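Local coordinates for protein esterase (Uncultured bacterium, PDB 5EGN) that degrades N-acyl homoserine lactones, the signals of bacterial quorum sensing, probably by opening the lactone ring as a hydrolase of the carboxylesterase class, at residues Phe28-Gly33 with Ala163-His168; Gly91-Gly96 with Val240-Gln245; Ile98-Asn103 with Trp193-Arg198; Leu114-Gly119 with Leu207-Glu212. The protein carries 2 engineered substitutions. All blocks are in the same frame, centred on the assembly; numbering follows the deposited sequence.

Contact 1. Residues Phe28-Gly33 with Ala163-His168; sequences FSTNGG and AVMKAH
M165 and H168 bring helix 159-168 against S29, T30 and N31, in the loop after strand 21-25 of this alpha/beta-hydrolase fold. The helix belongs to the long excursion between strands 110-116 and 206-211, where enzymes of this fold commonly carry a cap. M165 comes first along it: the chain bends at chi2 and again at chi3 (68°), which lays SD 3.6 Å from T30 CG2. One turn on, H168 directs its side chain into the loop and makes the larger share of the contact. T30 CA sits over one face of its ring, 3.8 Å from the centroid and 18° off the normal, a CH-pi contact. T30 CG2 reaches H168 CD2 at 3.8 Å, while S29 O approaches H168 CB at 3.3 Å. N31 meets the ring edge in its plane, ND2 being 3.2 Å from H168 CE1, with amide and imidazole inclined at 72°. That meeting is not a hydrogen bond: N31 ND2 is bonded to N174 OD1, and H168 NE2 to Y36 OH of the second subunit, which places the contact beside the dimer interface. N31 OD1 closes an Asx turn, accepting from G33 N at 2.9 Å.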
loop_
_atom_site.group_PDB
_atom_site.type_symbol
_atom_site.label_atom_id
_atom_site.label_comp_id
_atom_site.label_asym_id
_atom_site.label_seq_id
_atom_site.Cartn_x
_atom_site.Cartn_y
_atom_site.Cartn_z
ATOM N N PHE A 28 14.355 0.317 -4.737
ATOM C CA PHE A 28 15.075 1.388 -4.058
ATOM C C PHE A 28 14.224 2.653 -3.930
ATOM O O PHE A 28 13.446 2.976 -4.827
ATOM C CB PHE A 28 16.378 1.684 -4.810
ATOM C CG PHE A 28 17.385 2.459 -4.010
ATOM C CD1 PHE A 28 17.749 2.051 -2.737
ATOM C CD2 PHE A 28 17.992 3.582 -4.547
ATOM C CE1 PHE A 28 18.685 2.765 -2.009
ATOM C CE2 PHE A 28 18.928 4.297 -3.826
ATOM C CZ PHE A 28 19.275 3.887 -2.554
ATOM N N SER A 29 14.372 3.333 -2.791
ATOM C CA SER A 29 13.691 4.597 -2.468
ATOM C C SER A 29 12.200 4.438 -2.164
ATOM O O SER A 29 11.539 5.407 -1.789
ATOM C CB SER A 29 13.865 5.618 -3.598
ATOM O OG SER A 29 12.895 5.418 -4.610
ATOM N N THR A 30 11.671 3.229 -2.316
ATOM C CA THR A 30 10.265 2.979 -2.017
ATOM C C THR A 30 10.118 2.260 -0.683
ATOM O O THR A 30 10.998 2.338 0.174
ATOM C CB THR A 30 9.589 2.136 -3.114
ATOM O OG1 THR A 30 10.083 0.791 -3.061
ATOM C CG2 THR A 30 9.870 2.722 -4.488
ATOM N N ASN A 31 8.996 1.569 -0.511
ATOM C CA ASN A 31 8.786 0.710 0.649
ATOM C C ASN A 31 7.815 -0.423 0.338
ATOM O O ASN A 31 7.437 -0.626 -0.815
ATOM C CB ASN A 31 8.281 1.516 1.847
ATOM C CG ASN A 31 7.002 2.272 1.549
ATOM O OD1 ASN A 31 5.920 1.689 1.480
ATOM N ND2 ASN A 31 7.119 3.584 1.390
ATOM N N GLY A 32 7.411 -1.148 1.376
ATOM C CA GLY A 32 6.584 -2.333 1.222
ATOM C C GLY A 32 5.208 -2.093 0.630
ATOM O O GLY A 32 4.610 -2.999 0.037
ATOM N N GLY A 33 4.710 -0.869 0.779
ATOM C CA GLY A 33 3.403 -0.501 0.266
ATOM C C GLY A 33 3.229 -0.870 -1.196
ATOM O O GLY A 33 2.156 -1.298 -1.610
ATOM N N ALA A 163 3.838 9.424 -10.353
ATOM C CA ALA A 163 3.573 10.380 -9.279
ATOM C C ALA A 163 4.063 9.871 -7.918
ATOM O O ALA A 163 4.844 10.541 -7.234
ATOM C CB ALA A 163 2.086 10.702 -9.215
ATOM N N VAL A 164 3.603 8.684 -7.531
ATOM C CA VAL A 164 3.931 8.139 -6.216
ATOM C C VAL A 164 5.417 7.792 -6.118
ATOM O O VAL A 164 6.008 7.867 -5.037
ATOM C CB VAL A 164 3.069 6.889 -5.880
ATOM C CG1 VAL A 164 3.498 5.678 -6.696
ATOM C CG2 VAL A 164 3.143 6.574 -4.395
ATOM N N MET A 165 6.028 7.437 -7.245
ATOM C CA MET A 165 7.441 7.087 -7.231
ATOM C C MET A 165 8.304 8.338 -7.113
ATOM O O MET A 165 9.350 8.321 -6.464
ATOM C CB MET A 165 7.818 6.290 -8.477
ATOM C CG MET A 165 8.606 5.035 -8.161
ATOM S SD MET A 165 7.695 3.913 -7.083
ATOM C CE MET A 165 6.382 3.384 -8.182
ATOM N N LYS A 166 7.861 9.424 -7.739
ATOM C CA LYS A 166 8.537 10.707 -7.586
ATOM C C LYS A 166 8.341 11.237 -6.173
ATOM O O LYS A 166 9.177 11.978 -5.652
ATOM C CB LYS A 166 8.030 11.723 -8.611
ATOM C CG LYS A 166 8.776 11.684 -9.935
ATOM C CD LYS A 166 8.387 12.854 -10.827
ATOM C CE LYS A 166 9.140 12.814 -12.149
ATOM N NZ LYS A 166 8.791 13.964 -13.029
ATOM N N ALA A 167 7.231 10.847 -5.557
ATOM C CA ALA A 167 6.941 11.244 -4.186
ATOM C C ALA A 167 7.802 10.480 -3.184
ATOM O O ALA A 167 8.188 11.023 -2.149
ATOM C CB ALA A 167 5.473 11.032 -3.883
ATOM N N HIS A 168 8.101 9.222 -3.500
ATOM C CA HIS A 168 8.848 8.351 -2.592
ATOM C C HIS A 168 10.203 8.916 -2.156
ATOM O O HIS A 168 10.549 8.852 -0.976
ATOM C CB HIS A 168 9.058 6.978 -3.234
ATOM C CG HIS A 168 8.010 5.972 -2.870
ATOM N ND1 HIS A 168 7.789 5.566 -1.571
ATOM C CD2 HIS A 168 7.131 5.282 -3.633
ATOM C CE1 HIS A 168 6.815 4.674 -1.551
ATOM N NE2 HIS A 168 6.399 4.484 -2.789
#

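Contact 2. Residues Gly91-Gly96 with Val240-Gln245; sequences GNSIGG and VGHFYQ
N92 and S93 face Q245 and H242 in two differently turned pairs. In the first, the carboxamides of N92 and Q245 are far from coplanar. Q245 NE2 donates to N92 OD1 at 3.2 Å along an almost straight N-H...O line (177°), and the acceptor lies in the Q245 amide plane. Seen from N92 the donor stands above the carbonyl plane, 57° out of it, so the bond does not follow a lone pair. The other end of the N92 amide donates its stronger bond to L116 O; its bond from ND2 to H242 O, 3.5 Å long, is weak. With both ends held, rotation of this amide is restricted. F243 adds its CD1, 3.9 Å from N92 OD1, and H242 CB rests over one face of the F243 ring.

The second pair is an edge approach. S93 OG lies near the plane of the H242 ring, 3.8 Å from NE2, too long for a hydrogen bond, while S93 CB is closer to NE2 at 3.3 Å. With OG placed opposite the backbone N (chi1 171°), the hydroxyl projects from the turn between strand 87-92 and helix 94-105. G91, S93 and G95 fit the GxSxG nucleophile elbow, and S93 has the positive phi expected there. On the far side of the imidazole, H242 ND1 is hydrogen-bonded to D214 OD2. This alignment is consistent with a Ser-His-Asp catalytic triad, S93 being the probable nucleophile, and the buried N92-Q245 bond joins the elbow to the start of helix 244-247, just after the loop that carries H242.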
loop_
_atom_site.group_PDB
_atom_site.type_symbol
_atom_site.label_atom_id
_atom_site.label_comp_id
_atom_site.label_asym_id
_atom_site.label_seq_id
_atom_site.Cartn_x
_atom_site.Cartn_y
_atom_site.Cartn_z
ATOM N N GLY A 91 11.959 -10.070 -5.750
ATOM C CA GLY A 91 12.763 -8.870 -5.618
ATOM C C GLY A 91 12.630 -7.903 -6.776
ATOM O O GLY A 91 12.688 -8.295 -7.940
ATOM N N ASN A 92 12.456 -6.627 -6.445
ATOM C CA ASN A 92 12.336 -5.568 -7.436
ATOM C C ASN A 92 13.525 -4.615 -7.364
ATOM O O ASN A 92 13.800 -4.045 -6.310
ATOM C CB ASN A 92 11.027 -4.806 -7.233
ATOM C CG ASN A 92 10.702 -3.884 -8.387
ATOM O OD1 ASN A 92 9.968 -2.912 -8.229
ATOM N ND2 ASN A 92 11.245 -4.187 -9.560
ATOM N N SER A 93 14.221 -4.452 -8.488
ATOM C CA SER A 93 15.449 -3.656 -8.549
ATOM C C SER A 93 16.458 -4.109 -7.503
ATOM O O SER A 93 17.059 -5.177 -7.620
ATOM C CB SER A 93 15.143 -2.165 -8.363
ATOM O OG SER A 93 16.331 -1.413 -8.204
ATOM N N ILE A 94 16.628 -3.286 -6.473
ATOM C CA ILE A 94 17.560 -3.584 -5.399
ATOM C C ILE A 94 17.081 -4.796 -4.605
ATOM O O ILE A 94 17.880 -5.500 -3.993
ATOM C CB ILE A 94 17.748 -2.373 -4.457
ATOM C CG1 ILE A 94 18.960 -2.582 -3.547
ATOM C CG2 ILE A 94 16.491 -2.111 -3.642
ATOM C CD1 ILE A 94 19.221 -1.429 -2.609
ATOM N N GLY A 95 15.776 -5.048 -4.634
ATOM C CA GLY A 95 15.215 -6.219 -3.987
ATOM C C GLY A 95 15.714 -7.483 -4.658
ATOM O O GLY A 95 15.956 -8.497 -4.000
ATOM N N GLY A 96 15.866 -7.418 -5.977
ATOM C CA GLY A 96 16.426 -8.519 -6.738
ATOM C C GLY A 96 17.871 -8.758 -6.351
ATOM O O GLY A 96 18.310 -9.905 -6.226
ATOM N N VAL A 240 5.641 -2.367 -20.493
ATOM C CA VAL A 240 5.921 -2.225 -19.055
ATOM C C VAL A 240 7.321 -1.663 -18.824
ATOM O O VAL A 240 8.222 -1.915 -19.633
ATOM C CB VAL A 240 5.779 -3.578 -18.328
ATOM C CG1 VAL A 240 6.099 -3.448 -16.846
ATOM C CG2 VAL A 240 4.371 -4.101 -18.513
ATOM N N GLY A 241 7.496 -0.876 -17.760
ATOM C CA GLY A 241 8.806 -0.364 -17.402
ATOM C C GLY A 241 9.395 -1.075 -16.192
ATOM O O GLY A 241 9.639 -2.280 -16.231
ATOM N N HIS A 242 9.612 -0.331 -15.110
ATOM C CA HIS A 242 10.312 -0.846 -13.933
ATOM C C HIS A 242 9.379 -1.511 -12.928
ATOM O O HIS A 242 9.817 -2.297 -12.091
ATOM C CB HIS A 242 11.078 0.289 -13.243
ATOM C CG HIS A 242 12.266 -0.165 -12.454
ATOM N ND1 HIS A 242 13.312 -0.865 -13.021
ATOM C CD2 HIS A 242 12.586 -0.006 -11.149
ATOM C CE1 HIS A 242 14.218 -1.123 -12.096
ATOM N NE2 HIS A 242 13.802 -0.611 -10.951
ATOM N N PHE A 243 8.091 -1.200 -13.012
ATOM C CA PHE A 243 7.154 -1.634 -11.983
ATOM C C PHE A 243 6.000 -2.464 -12.534
ATOM O O PHE A 243 4.857 -2.015 -12.553
ATOM C CB PHE A 243 6.611 -0.416 -11.235
ATOM C CG PHE A 243 7.671 0.578 -10.855
ATOM C CD1 PHE A 243 8.459 0.380 -9.734
ATOM C CD2 PHE A 243 7.881 1.712 -11.624
ATOM C CE1 PHE A 243 9.435 1.295 -9.385
ATOM C CE2 PHE A 243 8.854 2.630 -11.280
ATOM C CZ PHE A 243 9.633 2.420 -10.161
ATOM N N TYR A 244 6.309 -3.684 -12.963
ATOM C CA TYR A 244 5.310 -4.610 -13.487
ATOM C C TYR A 244 4.188 -4.868 -12.481
ATOM O O TYR A 244 3.028 -5.027 -12.861
ATOM C CB TYR A 244 5.977 -5.931 -13.881
ATOM C CG TYR A 244 5.119 -6.860 -14.714
ATOM C CD1 TYR A 244 4.016 -6.389 -15.413
ATOM C CD2 TYR A 244 5.415 -8.215 -14.798
ATOM C CE1 TYR A 244 3.233 -7.239 -16.172
ATOM C CE2 TYR A 244 4.639 -9.072 -15.553
ATOM C CZ TYR A 244 3.550 -8.580 -16.238
ATOM O OH TYR A 244 2.777 -9.433 -16.992
ATOM N N GLN A 245 4.533 -4.899 -11.197
ATOM C CA GLN A 245 3.555 -5.215 -10.160
ATOM C C GLN A 245 2.544 -4.086 -9.970
ATOM O O GLN A 245 1.488 -4.286 -9.372
ATOM C CB GLN A 245 4.253 -5.524 -8.831
ATOM C CG GLN A 245 4.737 -4.307 -8.060
ATOM C CD GLN A 245 6.132 -3.872 -8.461
ATOM O OE1 GLN A 245 6.407 -3.637 -9.635
ATOM N NE2 GLN A 245 7.023 -3.771 -7.482
#

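Contact 3. Residues Ile98-Asn103 with Trp193-Arg198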
loop_
_atom_site.group_PDB
_atom_site.type_symbol
_atom_site.label_atom_id
_atom_site.label_comp_id
_atom_site.label_asym_id
_atom_site.label_seq_id
_atom_site.Cartn_x
_atom_site.Cartn_y
_atom_site.Cartn_z
ATOM N N ILE A 98 19.156 -8.049 -3.424
ATOM C CA ILE A 98 19.078 -8.625 -2.087
ATOM C C ILE A 98 18.775 -10.119 -2.150
ATOM O O ILE A 98 19.386 -10.916 -1.437
ATOM C CB ILE A 98 18.006 -7.912 -1.237
ATOM C CG1 ILE A 98 18.388 -6.446 -1.024
ATOM C CG2 ILE A 98 17.835 -8.604 0.103
ATOM C CD1 ILE A 98 17.287 -5.608 -0.416
ATOM N N ALA A 99 17.839 -10.492 -3.018
ATOM C CA ALA A 99 17.477 -11.893 -3.199
ATOM C C ALA A 99 18.650 -12.720 -3.731
ATOM O O ALA A 99 18.888 -13.839 -3.275
ATOM C CB ALA A 99 16.281 -12.013 -4.133
ATOM N N MET A 100 19.379 -12.166 -4.696
ATOM C CA MET A 100 20.526 -12.862 -5.280
ATOM C C MET A 100 21.642 -13.057 -4.251
ATOM O O MET A 100 22.201 -14.155 -4.119
ATOM C CB MET A 100 21.050 -12.101 -6.501
ATOM C CG MET A 100 20.162 -12.235 -7.733
ATOM S SD MET A 100 20.851 -11.510 -9.236
ATOM C CE MET A 100 20.564 -9.767 -8.945
ATOM N N GLN A 101 21.954 -11.989 -3.524
ATOM C CA GLN A 101 22.919 -12.053 -2.433
ATOM C C GLN A 101 22.487 -13.097 -1.408
ATOM O O GLN A 101 23.315 -13.802 -0.829
ATOM C CB GLN A 101 23.067 -10.685 -1.767
ATOM C CG GLN A 101 24.307 -10.552 -0.911
ATOM C CD GLN A 101 25.576 -10.677 -1.723
ATOM O OE1 GLN A 101 25.797 -9.923 -2.669
ATOM N NE2 GLN A 101 26.412 -11.644 -1.368
ATOM N N LEU A 102 21.178 -13.190 -1.197
ATOM C CA LEU A 102 20.614 -14.162 -0.270
ATOM C C LEU A 102 20.826 -15.583 -0.785
ATOM O O LEU A 102 21.053 -16.503 -0.001
ATOM C CB LEU A 102 19.126 -13.883 -0.048
ATOM C CG LEU A 102 18.438 -14.537 1.154
ATOM C CD1 LEU A 102 17.312 -13.649 1.648
ATOM C CD2 LEU A 102 17.902 -15.913 0.801
ATOM N N ASN A 103 20.744 -15.760 -2.100
ATOM C CA ASN A 103 21.043 -17.052 -2.712
ATOM C C ASN A 103 22.517 -17.404 -2.563
ATOM O O ASN A 103 22.881 -18.575 -2.451
ATOM C CB ASN A 103 20.656 -17.057 -4.191
ATOM C CG ASN A 103 19.220 -17.479 -4.417
ATOM O OD1 ASN A 103 18.952 -18.596 -4.860
ATOM N ND2 ASN A 103 18.284 -16.590 -4.106
ATOM N N TRP A 193 27.432 -2.826 -6.128
ATOM C CA TRP A 193 27.279 -4.269 -5.957
ATOM C C TRP A 193 27.393 -5.003 -7.288
ATOM O O TRP A 193 26.650 -4.723 -8.226
ATOM C CB TRP A 193 25.937 -4.580 -5.296
ATOM C CG TRP A 193 25.679 -6.030 -5.049
ATOM C CD1 TRP A 193 26.201 -6.797 -4.048
ATOM C CD2 TRP A 193 24.807 -6.885 -5.797
ATOM N NE1 TRP A 193 25.717 -8.080 -4.136
ATOM C CE2 TRP A 193 24.860 -8.159 -5.200
ATOM C CE3 TRP A 193 23.993 -6.697 -6.917
ATOM C CZ2 TRP A 193 24.128 -9.240 -5.687
ATOM C CZ3 TRP A 193 23.269 -7.770 -7.398
ATOM C CH2 TRP A 193 23.340 -9.025 -6.784
ATOM N N ASN A 194 28.329 -5.944 -7.364
ATOM C CA ASN A 194 28.627 -6.624 -8.617
ATOM C C ASN A 194 28.984 -8.094 -8.404
ATOM O O ASN A 194 29.998 -8.411 -7.785
ATOM C CB ASN A 194 29.767 -5.899 -9.338
ATOM C CG ASN A 194 29.925 -6.335 -10.781
ATOM O OD1 ASN A 194 29.700 -7.493 -11.124
ATOM N ND2 ASN A 194 30.320 -5.400 -11.636
ATOM N N ILE A 195 28.146 -8.986 -8.924
ATOM C CA ILE A 195 28.382 -10.421 -8.800
ATOM C C ILE A 195 28.318 -11.124 -10.154
ATOM O O ILE A 195 27.856 -12.263 -10.250
ATOM C CB ILE A 195 27.368 -11.088 -7.845
ATOM C CG1 ILE A 195 25.935 -10.884 -8.343
ATOM C CG2 ILE A 195 27.523 -10.542 -6.437
ATOM C CD1 ILE A 195 24.964 -11.932 -7.838
ATOM N N LYS A 196 28.791 -10.444 -11.194
ATOM C CA LYS A 196 28.798 -10.996 -12.549
ATOM C C LYS A 196 29.468 -12.365 -12.622
ATOM O O LYS A 196 28.994 -13.260 -13.320
ATOM C CB LYS A 196 29.502 -10.038 -13.515
ATOM C CG LYS A 196 28.734 -8.760 -13.823
ATOM C CD LYS A 196 29.560 -7.826 -14.698
ATOM C CE LYS A 196 28.753 -6.619 -15.157
ATOM N NZ LYS A 196 28.957 -5.421 -14.298
ATOM N N ASP A 197 30.563 -12.527 -11.892
ATOM C CA ASP A 197 31.344 -13.758 -11.938
ATOM C C ASP A 197 30.740 -14.859 -11.071
ATOM O O ASP A 197 31.082 -16.032 -11.215
ATOM C CB ASP A 197 32.781 -13.479 -11.497
ATOM C CG ASP A 197 32.845 -12.628 -10.247
ATOM O OD1 ASP A 197 31.984 -11.736 -10.085
ATOM O OD2 ASP A 197 33.756 -12.850 -9.423
ATOM N N ARG A 198 29.838 -14.474 -10.177
ATOM C CA ARG A 198 29.296 -15.402 -9.194
ATOM C C ARG A 198 27.851 -15.794 -9.492
ATOM O O ARG A 198 27.236 -16.541 -8.732
ATOM C CB ARG A 198 29.401 -14.792 -7.792
ATOM C CG ARG A 198 30.837 -14.592 -7.318
ATOM C CD ARG A 198 30.914 -13.746 -6.053
ATOM N NE ARG A 198 30.865 -12.312 -6.331
ATOM C CZ ARG A 198 30.925 -11.371 -5.394
ATOM N NH1 ARG A 198 31.031 -11.711 -4.116
ATOM N NH2 ARG A 198 30.876 -10.090 -5.731
#
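M100 and Q101, successive residues of helix 94-105, meet the indole of W193 at separate places on its rim. M100 is first. Its chain extends through chi2 and bends at chi3 (-77°), which brings the methyl CE to the six-membered end of the indole, 3.6 Å from W193 CH2. CE lies near the ring plane, so this is contact at the edge and not stacking over a face. Closer to its backbone, M100 CB touches the same W193 CH2 at 3.8 Å and packs against I195 CD1 at 4.1 Å.

Q101 follows with a polar contact. Its side chain runs past W193 in the opposite direction after a bend at chi2 (63°), and its amide stands 80° from the indole plane. W193 NE1 points its N-H at Q101 OE1, and a hydrogen bond is probable, but the modelled separation is too short to be trusted at this resolution. I195 CG2 lies 4.2 Å from the same Q101 OE1, and it also sits over one face of W193, with the guanidinium of R198 beyond it. Q101 NE2 has a weak bond to D105 OD2. The loop is placed in turn by I195 N, which is hydrogen-bonded to T120 OG1.

The contact thus fastens the helix after the probable nucleophile elbow to the loop between helix 177-185 and strand 206-211. The M100 edge packing and the Q101 polar contact bury similar areas on the helix side, and the indole N-H, buried with its ring, probably finds its acceptor in Q101 OE1.

Contact 4. Residues Leu114-Gly119 with Leu207-Glu212; sequences LILSSG and LVVAGE
V209 N donates to I115 O at 2.6 Å, at the centre of two parallel strands, 114-116 and 207-211, whose axes approach to 4.6 Å at 19°. On either side of that bond, I115 N donates to L207 O at 2.8 Å and S117 N to V209 O at 2.8 Å, the register expected of parallel strands in the alpha/beta-hydrolase sheet. Packing is close on the face bearing L114, L116, L207 and V209. There V209 is held between two leucines: its CG2 is 3.8 Å from L114 CD2, and its CG1 is 3.7 Å from L116 CD1. L116 reaches it with CG opposite its own backbone N (chi1 -180°).

Beyond S117 the strands part, and direct bonding gives way to a bridging water, 3.0 Å from S117 OG and accepting from G211 N; S117 OG itself has a weak bond to H242 O. At the other end, L207 is partly exposed.

Helix 249-257 packs on the face of L114, L116 and V209, and helix 219-228 on that of I115 and V208. In the sheet, strand 87-92 flanks 110-116, and strand 233-237 flanks 206-211.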
loop_
_atom_site.group_PDB
_atom_site.type_symbol
_atom_site.label_atom_id
_atom_site.label_comp_id
_atom_site.label_asym_id
_atom_site.label_seq_id
_atom_site.Cartn_x
_atom_site.Cartn_y
_atom_site.Cartn_z
ATOM N N LEU A 114 11.770 -14.831 -7.912
ATOM C CA LEU A 114 11.240 -14.029 -9.006
ATOM C C LEU A 114 11.972 -12.693 -8.995
ATOM O O LEU A 114 11.725 -11.846 -8.139
ATOM C CB LEU A 114 9.724 -13.828 -8.887
ATOM C CG LEU A 114 9.003 -13.359 -10.163
ATOM C CD1 LEU A 114 7.533 -13.741 -10.135
ATOM C CD2 LEU A 114 9.143 -11.859 -10.392
ATOM N N ILE A 115 12.884 -12.520 -9.946
ATOM C CA ILE A 115 13.644 -11.284 -10.069
ATOM C C ILE A 115 12.947 -10.327 -11.029
ATOM O O ILE A 115 12.868 -10.594 -12.228
ATOM C CB ILE A 115 15.075 -11.552 -10.569
ATOM C CG1 ILE A 115 15.707 -12.694 -9.780
ATOM C CG2 ILE A 115 15.929 -10.303 -10.434
ATOM C CD1 ILE A 115 16.038 -12.319 -8.359
ATOM N N LEU A 116 12.439 -9.217 -10.503
ATOM C CA LEU A 116 11.747 -8.237 -11.335
ATOM C C LEU A 116 12.572 -6.977 -11.555
ATOM O O LEU A 116 12.865 -6.246 -10.608
ATOM C CB LEU A 116 10.401 -7.853 -10.721
ATOM C CG LEU A 116 9.627 -6.828 -11.553
ATOM C CD1 LEU A 116 9.033 -7.486 -12.787
ATOM C CD2 LEU A 116 8.551 -6.139 -10.731
ATOM N N SER A 117 12.934 -6.736 -12.813
ATOM C CA SER A 117 13.617 -5.512 -13.227
ATOM C C SER A 117 14.860 -5.214 -12.397
ATOM O O SER A 117 14.935 -4.184 -11.729
ATOM C CB SER A 117 12.654 -4.324 -13.159
ATOM O OG SER A 117 11.492 -4.563 -13.934
ATOM N N SER A 118 15.838 -6.111 -12.442
ATOM C CA SER A 118 17.064 -5.924 -11.676
ATOM C C SER A 118 18.302 -6.163 -12.532
ATOM O O SER A 118 18.206 -6.356 -13.744
ATOM C CB SER A 118 17.081 -6.852 -10.461
ATOM O OG SER A 118 18.115 -6.492 -9.563
ATOM N N GLY A 119 19.464 -6.147 -11.888
ATOM C CA GLY A 119 20.730 -6.328 -12.574
ATOM C C GLY A 119 21.890 -6.327 -11.597
ATOM O O GLY A 119 21.689 -6.279 -10.383
ATOM N N LEU A 207 13.082 -17.033 -11.922
ATOM C CA LEU A 207 12.337 -16.401 -13.003
ATOM C C LEU A 207 12.665 -14.914 -13.052
ATOM O O LEU A 207 12.269 -14.155 -12.169
ATOM C CB LEU A 207 10.832 -16.610 -12.822
ATOM C CG LEU A 207 9.917 -15.903 -13.825
ATOM C CD1 LEU A 207 10.263 -16.300 -15.250
ATOM C CD2 LEU A 207 8.457 -16.203 -13.524
ATOM N N VAL A 208 13.397 -14.503 -14.081
ATOM C CA VAL A 208 13.746 -13.098 -14.251
ATOM C C VAL A 208 12.719 -12.416 -15.145
ATOM O O VAL A 208 12.428 -12.889 -16.242
ATOM C CB VAL A 208 15.154 -12.928 -14.852
ATOM C CG1 VAL A 208 15.529 -11.457 -14.921
ATOM C CG2 VAL A 208 16.174 -13.694 -14.027
ATOM N N VAL A 209 12.164 -11.307 -14.667
ATOM C CA VAL A 209 11.111 -10.608 -15.394
ATOM C C VAL A 209 11.515 -9.172 -15.706
ATOM O O VAL A 209 11.874 -8.408 -14.810
ATOM C CB VAL A 209 9.793 -10.604 -14.603
ATOM C CG1 VAL A 209 8.675 -10.002 -15.438
ATOM C CG2 VAL A 209 9.439 -12.016 -14.169
ATOM N N ALA A 210 11.449 -8.812 -16.983
ATOM C CA ALA A 210 11.894 -7.501 -17.433
ATOM C C ALA A 210 10.825 -6.781 -18.246
ATOM O O ALA A 210 10.118 -7.397 -19.043
ATOM C CB ALA A 210 13.163 -7.635 -18.250
ATOM N N GLY A 211 10.715 -5.473 -18.039
ATOM C CA GLY A 211 9.832 -4.648 -18.840
ATOM C C GLY A 211 10.541 -4.204 -20.103
ATOM O O GLY A 211 11.724 -3.869 -20.070
ATOM N N GLU A 212 9.821 -4.207 -21.220
ATOM C CA GLU A 212 10.402 -3.843 -22.509
ATOM C C GLU A 212 10.894 -2.397 -22.537
ATOM O O GLU A 212 11.937 -2.099 -23.122
ATOM C CB GLU A 212 9.382 -4.063 -23.626
ATOM C CG GLU A 212 9.874 -3.680 -25.009
ATOM C CD GLU A 212 8.738 -3.364 -25.959
ATOM O OE1 GLU A 212 7.604 -3.159 -25.477
ATOM O OE2 GLU A 212 8.976 -3.318 -27.184
HETATM O O HOH W 1 12.670 -4.390 -16.676
#

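All four contacts are buried, but at different depths and by different means. Contacts 2 and 4 lie nearest the centre of the chain, their own centres about 6 Å apart, and share the sheet: S93 O probably bonds S118 OG. Contact 4 rests on backbone bonds and aliphatic packing, contact 2 on polar side-chain groups. Contacts 1 and 3 are farther out, about 12 and 13 Å from the chain's centre to their own, on opposite sides of it. Contact 3 mixes indole edge packing with a doubtful N-H...O bond and meets contact 4 where M100 packs near I115 and G119. Contact 1, mainly CH-pi and van der Waals packing round an imidazole, is completed by the second subunit and joins contact 2 through M165 on F243.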